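Local coordinates for protein Alpha/beta hydrolase (Paenibacillus sp. VTT E-133280, PDB 6TJ2) that probably hydrolyses esters such as methyl salicylate, as an extracellular alpha/beta-hydrolase that resembles tobacco salicylic acid binding protein 2, at residues A142-L146 and Q248-L252; V74-E78 and Y102-L108; R256-G260 and L278-R284; F186-A190 and D263-T267; L49-S53 and S117-I123. All coordinates share one frame; numbering follows the deposited sequence.

Contact 1: A142-L146 and Q248-L252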
# COMPACT_ATOMS: atom_id res chain seq x y z
N ALA A 142 -10.30 -10.22 6.37
CA ALA A 142 -11.65 -10.56 6.79
C ALA A 142 -12.58 -9.36 6.68
O ALA A 142 -12.18 -8.19 6.76
CB ALA A 142 -11.68 -11.13 8.19
N PHE A 143 -13.85 -9.66 6.49
CA PHE A 143 -14.90 -8.64 6.51
C PHE A 143 -15.21 -8.27 7.95
O PHE A 143 -15.18 -9.13 8.86
CB PHE A 143 -16.15 -9.17 5.80
CG PHE A 143 -15.88 -9.53 4.38
CD1 PHE A 143 -15.69 -8.51 3.45
CD2 PHE A 143 -15.72 -10.85 3.96
CE1 PHE A 143 -15.37 -8.83 2.13
CE2 PHE A 143 -15.36 -11.14 2.66
CZ PHE A 143 -15.24 -10.15 1.74
N ALA A 144 -15.56 -7.02 8.17
CA ALA A 144 -16.03 -6.52 9.47
C ALA A 144 -17.24 -5.64 9.22
O ALA A 144 -17.12 -4.42 9.30
CB ALA A 144 -14.88 -5.80 10.15
N PRO A 145 -18.38 -6.22 8.84
CA PRO A 145 -19.55 -5.38 8.60
C PRO A 145 -19.83 -4.51 9.83
O PRO A 145 -19.60 -4.89 10.97
CB PRO A 145 -20.70 -6.36 8.36
CG PRO A 145 -19.97 -7.61 7.91
CD PRO A 145 -18.65 -7.66 8.66
N LEU A 146 -20.39 -3.33 9.55
CA LEU A 146 -20.99 -2.52 10.63
C LEU A 146 -22.36 -3.08 10.99
O LEU A 146 -22.96 -3.82 10.18
CB LEU A 146 -21.12 -1.07 10.14
CG LEU A 146 -19.81 -0.38 9.74
CD1 LEU A 146 -20.04 1.06 9.25
CD2 LEU A 146 -18.84 -0.36 10.89
N GLN A 248 -12.10 -2.16 5.15
CA GLN A 248 -12.71 -3.08 6.15
C GLN A 248 -12.02 -2.90 7.50
O GLN A 248 -12.75 -2.82 8.55
CB GLN A 248 -12.67 -4.54 5.70
CG GLN A 248 -13.60 -4.85 4.54
CD GLN A 248 -15.06 -4.64 4.88
OE1 GLN A 248 -15.80 -3.81 4.28
NE2 GLN A 248 -15.54 -5.33 5.87
N SER A 249 -10.71 -2.80 7.54
CA SER A 249 -10.00 -2.69 8.82
C SER A 249 -10.46 -1.45 9.56
O SER A 249 -10.57 -1.49 10.78
CB SER A 249 -8.51 -2.74 8.64
OG SER A 249 -8.08 -1.61 7.90
N SER A 250 -10.73 -0.35 8.87
CA SER A 250 -11.13 0.90 9.56
C SER A 250 -12.43 0.70 10.32
O SER A 250 -12.69 1.50 11.28
CB SER A 250 -11.26 2.04 8.59
OG SER A 250 -12.39 1.88 7.76
N HIS A 251 -13.28 -0.25 9.99
CA HIS A 251 -14.54 -0.48 10.73
C HIS A 251 -14.25 -0.87 12.16
O HIS A 251 -15.15 -0.69 13.02
CB HIS A 251 -15.38 -1.57 10.07
CG HIS A 251 -15.87 -1.26 8.72
ND1 HIS A 251 -16.60 -2.15 8.00
CD2 HIS A 251 -15.79 -0.12 7.96
CE1 HIS A 251 -16.96 -1.58 6.84
NE2 HIS A 251 -16.44 -0.32 6.79
N LEU A 252 -13.06 -1.37 12.50
CA LEU A 252 -12.71 -1.83 13.87
C LEU A 252 -12.48 -0.68 14.83
O LEU A 252 -12.53 -0.96 16.06
CB LEU A 252 -11.47 -2.72 13.80
CG LEU A 252 -11.66 -4.00 12.96
CD1 LEU A 252 -10.40 -4.82 13.10
CD2 LEU A 252 -12.92 -4.77 13.39
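His251 ND1 donates to Ala144 O over 2.7 Å, a bond from the segment that follows on from helix 244-250 to the loop 142-146. With an N-H...O angle of 160° the bond is fairly straight. Ala144 O lies almost in the plane of the imidazole, whereas the ring nitrogen approaches from 34° out of the carbonyl plane. Leu146 also covers a face of this ring: its CG sits over the centre, 4.1 Å from the centroid of the His251 ring and close to the ring normal, a CH-pi contact. Leu146 CD2 reaches further back to His251 CB, at 3.8 Å. The first torsion of His251 (chi1 -65°) lays CG beside its own backbone N, which aims the ring at the loop. One edge and one face of the imidazole are thus both engaged by 142-146.

Gln248, one helical turn earlier, runs its bent chain along the loop backbone, with CB 3.8 Å from Ala142 O and its amide ending beside the ring of Phe143. The methyl of Ala144 points at the helix segment, its CB packing on Leu252 CD2 at 3.9 Å. Around this contact, Ala144 and Leu252 both rest on Phe139 of strand 134-139, Gln248 and Leu252 on Tyr228 of the neighbouring strand 226-231, and Leu146 and His251 on Tyr220 of helix 217-221. The loop leaving strand 134-139 is therefore wedged between the parallel sheet and helices 217-221 and 244-250.

Contact 2: V74-E78 and Y102-L108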
# COMPACT_ATOMS: atom_id res chain seq x y z
N VAL A 74 -3.91 -24.83 18.76
CA VAL A 74 -4.70 -24.33 17.60
C VAL A 74 -5.94 -25.21 17.43
O VAL A 74 -5.80 -26.44 17.24
CB VAL A 74 -3.88 -24.30 16.31
CG1 VAL A 74 -4.70 -23.70 15.18
CG2 VAL A 74 -2.56 -23.56 16.48
N TYR A 75 -7.10 -24.60 17.46
CA TYR A 75 -8.41 -25.25 17.19
C TYR A 75 -8.92 -24.73 15.85
O TYR A 75 -8.87 -23.49 15.60
CB TYR A 75 -9.41 -24.97 18.29
CG TYR A 75 -9.00 -25.50 19.62
CD1 TYR A 75 -8.38 -24.67 20.56
CD2 TYR A 75 -9.16 -26.82 19.93
CE1 TYR A 75 -7.95 -25.15 21.78
CE2 TYR A 75 -8.76 -27.30 21.16
CZ TYR A 75 -8.16 -26.48 22.08
OH TYR A 75 -7.77 -26.98 23.31
N THR A 76 -9.33 -25.60 14.97
CA THR A 76 -9.90 -25.26 13.64
C THR A 76 -11.28 -25.89 13.48
O THR A 76 -11.41 -26.87 12.76
CB THR A 76 -8.97 -25.68 12.51
OG1 THR A 76 -8.73 -27.09 12.50
CG2 THR A 76 -7.62 -25.01 12.66
N PRO A 77 -12.29 -25.36 14.15
CA PRO A 77 -13.62 -25.97 14.09
C PRO A 77 -14.21 -25.88 12.69
O PRO A 77 -14.04 -24.86 11.99
CB PRO A 77 -14.43 -25.13 15.08
CG PRO A 77 -13.71 -23.80 15.13
CD PRO A 77 -12.26 -24.17 15.00
N GLU A 78 -15.00 -26.87 12.36
CA GLU A 78 -15.93 -26.73 11.24
C GLU A 78 -17.25 -26.14 11.77
O GLU A 78 -17.50 -26.14 13.01
CB GLU A 78 -16.21 -28.10 10.61
CG GLU A 78 -16.92 -28.03 9.28
CD GLU A 78 -16.20 -27.04 8.40
OE1 GLU A 78 -15.23 -27.49 7.73
OE2 GLU A 78 -16.64 -25.88 8.33
N TYR A 102 -19.08 -25.24 20.02
CA TYR A 102 -17.75 -25.90 19.99
C TYR A 102 -16.90 -25.32 21.11
O TYR A 102 -16.24 -26.08 21.90
CB TYR A 102 -17.13 -25.68 18.60
CG TYR A 102 -15.72 -26.14 18.45
CD1 TYR A 102 -15.43 -27.37 17.87
CD2 TYR A 102 -14.67 -25.30 18.79
CE1 TYR A 102 -14.12 -27.78 17.71
CE2 TYR A 102 -13.36 -25.70 18.64
CZ TYR A 102 -13.08 -26.94 18.07
OH TYR A 102 -11.78 -27.35 17.85
N ILE A 103 -16.88 -24.00 21.26
CA ILE A 103 -16.10 -23.29 22.30
C ILE A 103 -16.59 -23.72 23.68
O ILE A 103 -15.75 -24.05 24.55
CB ILE A 103 -16.20 -21.77 22.10
CG1 ILE A 103 -15.41 -21.34 20.87
CG2 ILE A 103 -15.76 -20.99 23.32
CD1 ILE A 103 -15.78 -20.01 20.28
N LYS A 104 -17.89 -23.83 23.89
CA LYS A 104 -18.43 -24.15 25.24
C LYS A 104 -18.13 -25.61 25.54
O LYS A 104 -17.76 -25.93 26.68
CB LYS A 104 -19.92 -23.87 25.30
CG LYS A 104 -20.21 -22.39 25.32
CD LYS A 104 -21.68 -22.17 25.26
CE LYS A 104 -22.02 -20.73 25.52
NZ LYS A 104 -23.50 -20.62 25.46
N GLN A 105 -18.25 -26.47 24.57
CA GLN A 105 -18.11 -27.94 24.82
C GLN A 105 -16.67 -28.24 25.19
O GLN A 105 -16.45 -29.10 26.05
CB GLN A 105 -18.55 -28.76 23.61
CG GLN A 105 -20.07 -28.84 23.49
CD GLN A 105 -20.60 -29.24 22.13
OE1 GLN A 105 -19.85 -29.68 21.25
NE2 GLN A 105 -21.90 -29.08 21.92
N LYS A 106 -15.71 -27.56 24.58
CA LYS A 106 -14.28 -27.74 24.93
C LYS A 106 -13.89 -26.81 26.07
O LYS A 106 -12.70 -26.84 26.47
CB LYS A 106 -13.43 -27.57 23.69
CG LYS A 106 -13.60 -28.66 22.64
CD LYS A 106 -12.61 -28.49 21.53
CE LYS A 106 -12.68 -29.50 20.42
NZ LYS A 106 -12.28 -30.84 20.90
N ASP A 107 -14.79 -25.99 26.61
CA ASP A 107 -14.56 -24.98 27.65
C ASP A 107 -13.31 -24.14 27.31
O ASP A 107 -12.49 -23.82 28.18
CB ASP A 107 -14.52 -25.60 29.07
CG ASP A 107 -14.61 -24.54 30.15
OD1 ASP A 107 -15.27 -23.53 29.96
OD2 ASP A 107 -13.91 -24.64 31.18
N LEU A 108 -13.23 -23.61 26.10
CA LEU A 108 -12.04 -22.86 25.66
C LEU A 108 -12.10 -21.48 26.29
O LEU A 108 -13.21 -20.89 26.34
CB LEU A 108 -12.01 -22.75 24.14
CG LEU A 108 -11.91 -24.07 23.41
CD1 LEU A 108 -11.78 -23.90 21.91
CD2 LEU A 108 -10.77 -24.92 23.93
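Tyr75, Pro77 and Tyr102 meet where the edge strand 73-75 of the parallel sheet packs against the last turn of helix 92-105. Pro77 CB stands over the centre of the phenol, 3.5 Å from the centroid of the Tyr102 ring and only 1° from its normal, which makes this a nearly ideal CH-pi contact. CG of Tyr102 is swung opposite its backbone N (chi1 173°), and this carries the ring beneath the proline and brings its hydroxyl up to the strand. There Tyr102 OH touches the edge of the second phenol, 3.4 Å from Tyr75 CD2, in a contact that is not a hydrogen bond.

The elements belong to a beta-alpha-beta crossover: helix 92-105 connects strand 73-75 to strand 111-117, passing over strand 46-50 that lies between them in the sheet. The helix is terminated by a Schellman motif. Asp107 takes a positive phi of 47°, and Leu108 N returns to Ile103 O at 3.0 Å. This turn directs Leu108 back at the sheet, where its CD2 lies over one face of Tyr75, 3.9 Å from the ring centroid, while CD1 covers the same face on the side of Tyr75 CD1 and CG.

At the solvent side the aliphatic part of Lys106 approaches obliquely, CD being 4.0 Å from Tyr75 CE2. The inner side is taken up by strand 46-50: Pro77 rests on Ile50 and Leu108 on Val48. Asp107, in the turn itself, makes a salt bridge to Arg133.

Contact 3: R256-G260 and L278-R284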
# COMPACT_ATOMS: atom_id res chain seq x y z
N ARG A 256 -4.68 -3.16 16.12
CA ARG A 256 -3.28 -3.40 15.77
C ARG A 256 -3.17 -3.91 14.35
O ARG A 256 -3.71 -4.97 14.01
CB ARG A 256 -2.63 -4.44 16.69
CG ARG A 256 -1.14 -4.65 16.44
CD ARG A 256 -0.59 -5.93 17.07
NE ARG A 256 -0.79 -5.84 18.50
CZ ARG A 256 -0.71 -6.89 19.32
NH1 ARG A 256 -0.33 -8.06 18.85
NH2 ARG A 256 -1.04 -6.74 20.58
N PHE A 257 -2.54 -3.12 13.50
CA PHE A 257 -2.32 -3.46 12.10
C PHE A 257 -1.04 -4.25 11.94
O PHE A 257 0.04 -3.77 12.35
CB PHE A 257 -2.25 -2.19 11.25
CG PHE A 257 -2.01 -2.44 9.78
CD1 PHE A 257 -2.95 -3.14 9.02
CD2 PHE A 257 -0.93 -1.88 9.11
CE1 PHE A 257 -2.73 -3.39 7.68
CE2 PHE A 257 -0.72 -2.10 7.77
CZ PHE A 257 -1.64 -2.85 7.03
N ILE A 258 -1.09 -5.38 11.24
CA ILE A 258 0.06 -6.21 10.86
C ILE A 258 -0.04 -6.52 9.37
O ILE A 258 -1.10 -6.96 8.92
CB ILE A 258 0.15 -7.50 11.70
CG1 ILE A 258 0.32 -7.19 13.21
CG2 ILE A 258 1.26 -8.40 11.17
CD1 ILE A 258 1.57 -6.47 13.62
N GLU A 259 1.01 -6.26 8.62
CA GLU A 259 1.03 -6.42 7.18
C GLU A 259 1.94 -7.57 6.80
O GLU A 259 3.01 -7.76 7.36
CB GLU A 259 1.59 -5.13 6.55
CG GLU A 259 1.56 -5.07 5.03
CD GLU A 259 2.46 -3.92 4.53
OE1 GLU A 259 3.72 -4.06 4.57
OE2 GLU A 259 1.90 -3.02 4.01
N GLY A 260 1.54 -8.30 5.78
CA GLY A 260 2.36 -9.32 5.14
C GLY A 260 2.18 -9.39 3.66
O GLY A 260 1.38 -8.63 3.09
N LEU A 278 3.14 -14.37 11.26
CA LEU A 278 2.28 -13.18 11.17
C LEU A 278 1.10 -13.25 12.12
O LEU A 278 0.70 -12.25 12.76
CB LEU A 278 1.76 -12.94 9.75
CG LEU A 278 2.84 -12.50 8.76
CD1 LEU A 278 2.31 -12.59 7.35
CD2 LEU A 278 3.32 -11.07 9.09
N MET A 279 0.53 -14.45 12.27
CA MET A 279 -0.61 -14.62 13.18
C MET A 279 -0.17 -14.44 14.62
O MET A 279 -0.92 -13.88 15.42
CB MET A 279 -1.25 -16.00 12.97
CG MET A 279 -1.94 -16.06 11.62
SD MET A 279 -2.47 -17.72 11.24
CE MET A 279 -3.68 -17.45 9.95
N VAL A 280 1.05 -14.87 14.97
CA VAL A 280 1.57 -14.57 16.33
C VAL A 280 1.77 -13.08 16.49
O VAL A 280 1.48 -12.53 17.52
CB VAL A 280 2.86 -15.39 16.57
CG1 VAL A 280 3.58 -14.98 17.87
CG2 VAL A 280 2.57 -16.88 16.57
N LYS A 281 2.32 -12.40 15.49
CA LYS A 281 2.54 -10.93 15.58
C LYS A 281 1.23 -10.17 15.75
O LYS A 281 1.13 -9.20 16.50
CB LYS A 281 3.22 -10.42 14.31
CG LYS A 281 4.73 -10.44 14.32
CD LYS A 281 5.25 -9.76 13.03
CE LYS A 281 5.43 -8.25 12.98
NZ LYS A 281 6.37 -7.91 11.87
N ALA A 282 0.12 -10.69 15.16
CA ALA A 282 -1.20 -10.09 15.27
C ALA A 282 -1.90 -10.49 16.58
O ALA A 282 -2.66 -9.71 17.13
CB ALA A 282 -2.00 -10.46 14.04
N GLY A 283 -1.61 -11.69 17.10
CA GLY A 283 -2.34 -12.26 18.25
C GLY A 283 -1.70 -12.05 19.59
O GLY A 283 -2.42 -12.08 20.62
N ARG A 284 -0.38 -11.80 19.65
CA ARG A 284 0.37 -11.71 20.91
C ARG A 284 -0.07 -10.52 21.71
O ARG A 284 -0.61 -9.55 21.17
CB ARG A 284 1.86 -11.68 20.65
CG ARG A 284 2.33 -10.43 19.93
CD ARG A 284 3.80 -10.54 19.65
NE ARG A 284 4.27 -9.42 18.85
CZ ARG A 284 5.52 -9.27 18.46
NH1 ARG A 284 6.49 -10.03 18.93
NH2 ARG A 284 5.83 -8.30 17.60
O HOH W 1 4.48 -7.43 9.73
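Arg256 points its guanidinium end-on at the C-terminal end of helix 272-283, so that NH1 and NH2 both hold the one carbonyl oxygen of Arg284. Arg256 NH1 lies 2.8 Å and Arg256 NH2 2.9 Å from Arg284 O, and this oxygen is only 2° out of the guanidinium plane. The same NH1 also donates to Lys281 O, at 3.0 Å, again near the plane. A bend at chi3 (-61°) in the otherwise extended chain turns the group up to these carbonyls.

Further along the strand the contact becomes apolar. Ile258 lays CG1 against the helix backbone, 3.9 Å from Ala282 CA, while its other branch meets Leu278 at an angle, CG2 to CD2 being 4.0 Å apart. Leu278 then straddles the strand end, with CD1 3.9 Å from Gly260 CA. A water joins Glu259 O to Lys281 NZ alongside.

The axes of strand 256-260 and helix 278-283 are 169° apart, so the C-terminal helix runs back antiparallel along the outermost strand of the sheet. Arg256 NE has a further partner, a salt bridge to Asp184 of the second subunit. A cation set among carbonyls at a helix C-terminus would be expected to suit the helix dipole, and Arg256 couples that helix end to the subunit interface.

Contact 4: F186-A190 and D263-T267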
# COMPACT_ATOMS: atom_id res chain seq x y z
N PHE A 186 -8.62 -14.66 -6.19
CA PHE A 186 -8.49 -15.34 -4.89
C PHE A 186 -7.10 -15.94 -4.70
O PHE A 186 -6.58 -16.03 -3.60
CB PHE A 186 -9.57 -16.42 -4.73
CG PHE A 186 -10.93 -15.89 -4.38
CD1 PHE A 186 -11.54 -16.33 -3.22
CD2 PHE A 186 -11.64 -15.00 -5.17
CE1 PHE A 186 -12.80 -15.87 -2.84
CE2 PHE A 186 -12.91 -14.57 -4.81
CZ PHE A 186 -13.46 -15.00 -3.62
N VAL A 187 -6.55 -16.47 -5.81
CA VAL A 187 -5.22 -17.12 -5.80
C VAL A 187 -4.31 -16.50 -6.87
O VAL A 187 -3.56 -17.20 -7.60
CB VAL A 187 -5.36 -18.65 -5.92
CG1 VAL A 187 -6.03 -19.24 -4.69
CG2 VAL A 187 -6.09 -19.10 -7.16
N ASN A 188 -4.37 -15.19 -7.03
CA ASN A 188 -3.60 -14.46 -8.05
C ASN A 188 -2.11 -14.72 -7.95
O ASN A 188 -1.47 -14.69 -9.04
CB ASN A 188 -3.91 -12.95 -7.94
CG ASN A 188 -4.07 -12.37 -6.56
OD1 ASN A 188 -4.85 -12.88 -5.77
ND2 ASN A 188 -3.36 -11.28 -6.29
N THR A 189 -1.54 -15.06 -6.82
CA THR A 189 -0.06 -15.29 -6.72
C THR A 189 0.28 -16.76 -6.93
O THR A 189 1.48 -17.07 -6.95
CB THR A 189 0.49 -14.77 -5.39
OG1 THR A 189 0.01 -15.59 -4.32
CG2 THR A 189 0.11 -13.35 -5.13
N ALA A 190 -0.69 -17.63 -7.07
CA ALA A 190 -0.44 -19.07 -7.31
C ALA A 190 -0.11 -19.34 -8.77
O ALA A 190 -0.55 -18.62 -9.67
CB ALA A 190 -1.68 -19.88 -6.95
N ASP A 263 -1.84 -13.43 -0.74
CA ASP A 263 -3.19 -13.25 -1.34
C ASP A 263 -4.23 -13.99 -0.53
O ASP A 263 -3.96 -14.42 0.59
CB ASP A 263 -3.13 -13.67 -2.81
CG ASP A 263 -2.94 -15.15 -2.98
OD1 ASP A 263 -3.10 -15.91 -1.97
OD2 ASP A 263 -2.67 -15.57 -4.16
N HIS A 264 -5.45 -14.08 -1.04
CA HIS A 264 -6.54 -14.59 -0.21
C HIS A 264 -6.40 -16.06 0.15
O HIS A 264 -6.63 -16.40 1.32
CB HIS A 264 -7.88 -14.36 -0.95
CG HIS A 264 -9.05 -14.31 -0.04
ND1 HIS A 264 -9.13 -13.42 0.98
CD2 HIS A 264 -10.23 -14.99 -0.04
CE1 HIS A 264 -10.32 -13.50 1.54
NE2 HIS A 264 -11.03 -14.47 0.98
N MET A 265 -6.08 -16.91 -0.80
CA MET A 265 -6.15 -18.38 -0.52
C MET A 265 -4.89 -19.15 -0.90
O MET A 265 -4.84 -20.34 -0.56
CB MET A 265 -7.37 -19.00 -1.18
CG MET A 265 -8.62 -18.41 -0.66
SD MET A 265 -10.02 -19.46 -1.12
CE MET A 265 -11.27 -18.89 0.02
N THR A 266 -3.85 -18.54 -1.46
CA THR A 266 -2.60 -19.31 -1.77
C THR A 266 -1.73 -19.41 -0.51
O THR A 266 -1.19 -20.47 -0.18
CB THR A 266 -1.81 -18.58 -2.85
OG1 THR A 266 -2.65 -18.36 -3.99
CG2 THR A 266 -0.54 -19.30 -3.24
N THR A 267 -1.51 -18.28 0.15
CA THR A 267 -0.35 -18.11 1.04
C THR A 267 -0.46 -18.97 2.27
O THR A 267 0.56 -19.46 2.77
CB THR A 267 -0.18 -16.63 1.35
OG1 THR A 267 -0.40 -15.86 0.16
CG2 THR A 267 1.20 -16.29 1.91
O HOH W 2 -6.34 -12.43 -3.50
O HOH W 3 1.31 -16.27 -1.98
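Phe186 meets His264 and Met265 through both backbone and ring. Its O accepts from Met265 N at 3.0 Å, nearly along the C=O axis. Its ring receives the edge of the His264 imidazole in an offset edge-to-face pair, planes at 88° and centroids of the Phe186 and His264 rings 5.4 Å apart, while Met265 SD lies at the phenyl edge as a Met-aromatic contact. Val187 follows, touching Met265 CB with CG1 at 3.8 Å, and begins a type I turn that runs to Ala190.

Within this turn Asn188 slides past Asp263, and its ND2 bonds Phe257 O of the third subunit. The segment opposite carries the probable catalytic histidine: His264 ND1 is bonded to Asp234, consistent with a Ser-His-Asp triad. Asp263, just before it, forms an Asx motif, its OD1 accepting from Thr266 N at 2.8 Å.

Thr189 supplies two of the three donors on the other oxygen. Its N reaches Asp263 OD2 at 2.9 Å on the anti lone pair, and its OG1, at 2.7 Å from Asp263 OD2, arrives 74° out of the carboxylate plane. Thr266 OG1 takes the syn lone pair, 2.8 Å from Asp263 OD2. Such a grip would be expected to stabilise the ionised carboxylate. A water links Thr189 OG1 to Thr267 OG1. Ala190 N closes the turn on Val187 O, and Ala190 CB packs 3.5 Å from Thr266 OG1.

Contact 5: L49-S53 and S117-I123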
# COMPACT_ATOMS: atom_id res chain seq x y z
N LEU A 49 -9.36 -20.75 14.99
CA LEU A 49 -9.28 -20.25 13.60
C LEU A 49 -10.60 -20.54 12.90
O LEU A 49 -10.99 -21.71 12.88
CB LEU A 49 -8.13 -20.87 12.82
CG LEU A 49 -6.76 -20.81 13.50
CD1 LEU A 49 -5.75 -21.47 12.62
CD2 LEU A 49 -6.34 -19.37 13.77
N ILE A 50 -11.23 -19.52 12.36
CA ILE A 50 -12.56 -19.58 11.69
C ILE A 50 -12.36 -19.29 10.22
O ILE A 50 -12.03 -18.15 9.85
CB ILE A 50 -13.52 -18.61 12.36
CG1 ILE A 50 -13.61 -18.79 13.88
CG2 ILE A 50 -14.88 -18.71 11.65
CD1 ILE A 50 -14.00 -20.21 14.31
N HIS A 51 -12.56 -20.30 9.39
CA HIS A 51 -12.46 -20.15 7.94
C HIS A 51 -13.61 -19.28 7.41
O HIS A 51 -14.62 -19.10 8.11
CB HIS A 51 -12.39 -21.47 7.21
CG HIS A 51 -13.65 -22.30 7.24
ND1 HIS A 51 -14.73 -22.00 6.44
CD2 HIS A 51 -14.01 -23.36 7.99
CE1 HIS A 51 -15.69 -22.90 6.66
NE2 HIS A 51 -15.28 -23.73 7.60
N GLY A 52 -13.48 -18.90 6.16
CA GLY A 52 -14.50 -18.14 5.47
C GLY A 52 -15.22 -18.96 4.42
O GLY A 52 -15.31 -20.20 4.52
N SER A 53 -15.83 -18.29 3.47
CA SER A 53 -16.67 -18.93 2.45
C SER A 53 -15.82 -19.68 1.43
O SER A 53 -14.59 -19.40 1.24
CB SER A 53 -17.56 -17.92 1.77
OG SER A 53 -18.43 -17.30 2.68
N SER A 117 -11.79 -13.88 5.85
CA SER A 117 -12.89 -13.56 4.92
C SER A 117 -14.25 -13.51 5.63
O SER A 117 -14.42 -12.73 6.58
CB SER A 117 -12.79 -14.41 3.67
OG SER A 117 -12.81 -15.80 3.93
N PHE A 118 -15.27 -14.23 5.16
CA PHE A 118 -16.61 -14.29 5.76
C PHE A 118 -16.47 -14.62 7.23
O PHE A 118 -17.31 -14.25 8.07
CB PHE A 118 -17.42 -15.36 5.04
CG PHE A 118 -18.67 -15.82 5.74
CD1 PHE A 118 -19.83 -15.06 5.76
CD2 PHE A 118 -18.70 -16.99 6.50
CE1 PHE A 118 -20.96 -15.45 6.46
CE2 PHE A 118 -19.83 -17.39 7.21
CZ PHE A 118 -20.96 -16.62 7.19
N GLY A 119 -15.44 -15.37 7.62
CA GLY A 119 -15.15 -15.65 9.00
C GLY A 119 -15.01 -14.43 9.90
O GLY A 119 -15.24 -14.55 11.10
N GLY A 120 -14.70 -13.26 9.32
CA GLY A 120 -14.75 -12.04 10.15
C GLY A 120 -16.13 -11.76 10.71
O GLY A 120 -16.26 -11.31 11.86
N SER A 121 -17.16 -12.02 9.92
CA SER A 121 -18.53 -11.81 10.42
C SER A 121 -18.89 -12.82 11.51
O SER A 121 -19.61 -12.46 12.49
CB SER A 121 -19.56 -11.82 9.33
OG SER A 121 -19.78 -13.10 8.80
N VAL A 122 -18.35 -14.02 11.42
CA VAL A 122 -18.56 -15.08 12.41
C VAL A 122 -17.82 -14.76 13.69
O VAL A 122 -18.38 -14.94 14.79
CB VAL A 122 -18.16 -16.43 11.82
CG1 VAL A 122 -18.37 -17.53 12.87
CG2 VAL A 122 -18.95 -16.74 10.55
N ILE A 123 -16.58 -14.27 13.63
CA ILE A 123 -15.91 -13.89 14.89
C ILE A 123 -16.66 -12.74 15.56
O ILE A 123 -16.70 -12.67 16.82
CB ILE A 123 -14.41 -13.66 14.78
CG1 ILE A 123 -14.06 -12.37 14.04
CG2 ILE A 123 -13.77 -14.90 14.17
CD1 ILE A 123 -12.59 -12.24 13.70
O HOH W 4 -15.37 -15.59 2.65
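Gly52 and Gly119 bring their backbones together, their CA atoms 4.4 Å apart, next to the strained residue Ser117, whose phi of 50° and psi of -128° are consistent with the nucleophile elbow of alpha/beta-hydrolases, between strand 111-117 and helix 119-129. With no side chains, the two glycines can approach this closely, and Gly119 CA comes within 3.6 Å of His51 O.

Deeper in, Ile50 meets the first turns of the helix with both branches. Its CG2 touches Val122 CG1 at 3.9 Å, the side chains crossing at about a right angle, and its CG1 slides past Ile123 CG2 in the opposite direction. At the other end Ser53 OG lies close to Phe118 CB, at 3.2 Å, and 3.4 Å from Phe118 CG, where the ring begins. In the loop after the strand, His51 ND1 donates in the ring plane to Gly52 O at 2.7 Å, while NE2 bonds Glu78.

One water bridges the segments. It accepts from Ser53 N and from Phe118 N, each 2.9 Å away, and is also hydrogen-bonded to Ser117 OG. As in other alpha/beta-hydrolases, a backbone N-H just after the nucleophile and one from the loop after an inner strand would form the oxyanion hole; here Phe118 and Ser53 fit those places. The water thus probably marks where a substrate's carbonyl oxygen would be polarised beside Ser117, the presumed nucleophile.

From the N terminus, contact 5 opens at strand 46-50 and closes at the elbow before helix 119-129; contact 2, joining 74-78 to 102-108, lies wholly within that loop, and adjacent strands 73-75 and 46-50 connect the two. Contact 1 opens next, at 142-146, and contact 4 at 186-190. Contact 1 closes at 248-252 before contact 4 closes at 263-267, so they cross. Contact 3 opens at 256-260 and closes at 278-284, crossing contact 4 in turn. Contacts 2 and 3 hold helices to the two outermost strands. Contacts 1 and 4 converge on contact 5 at Ser117, through Phe143 and His264 respectively.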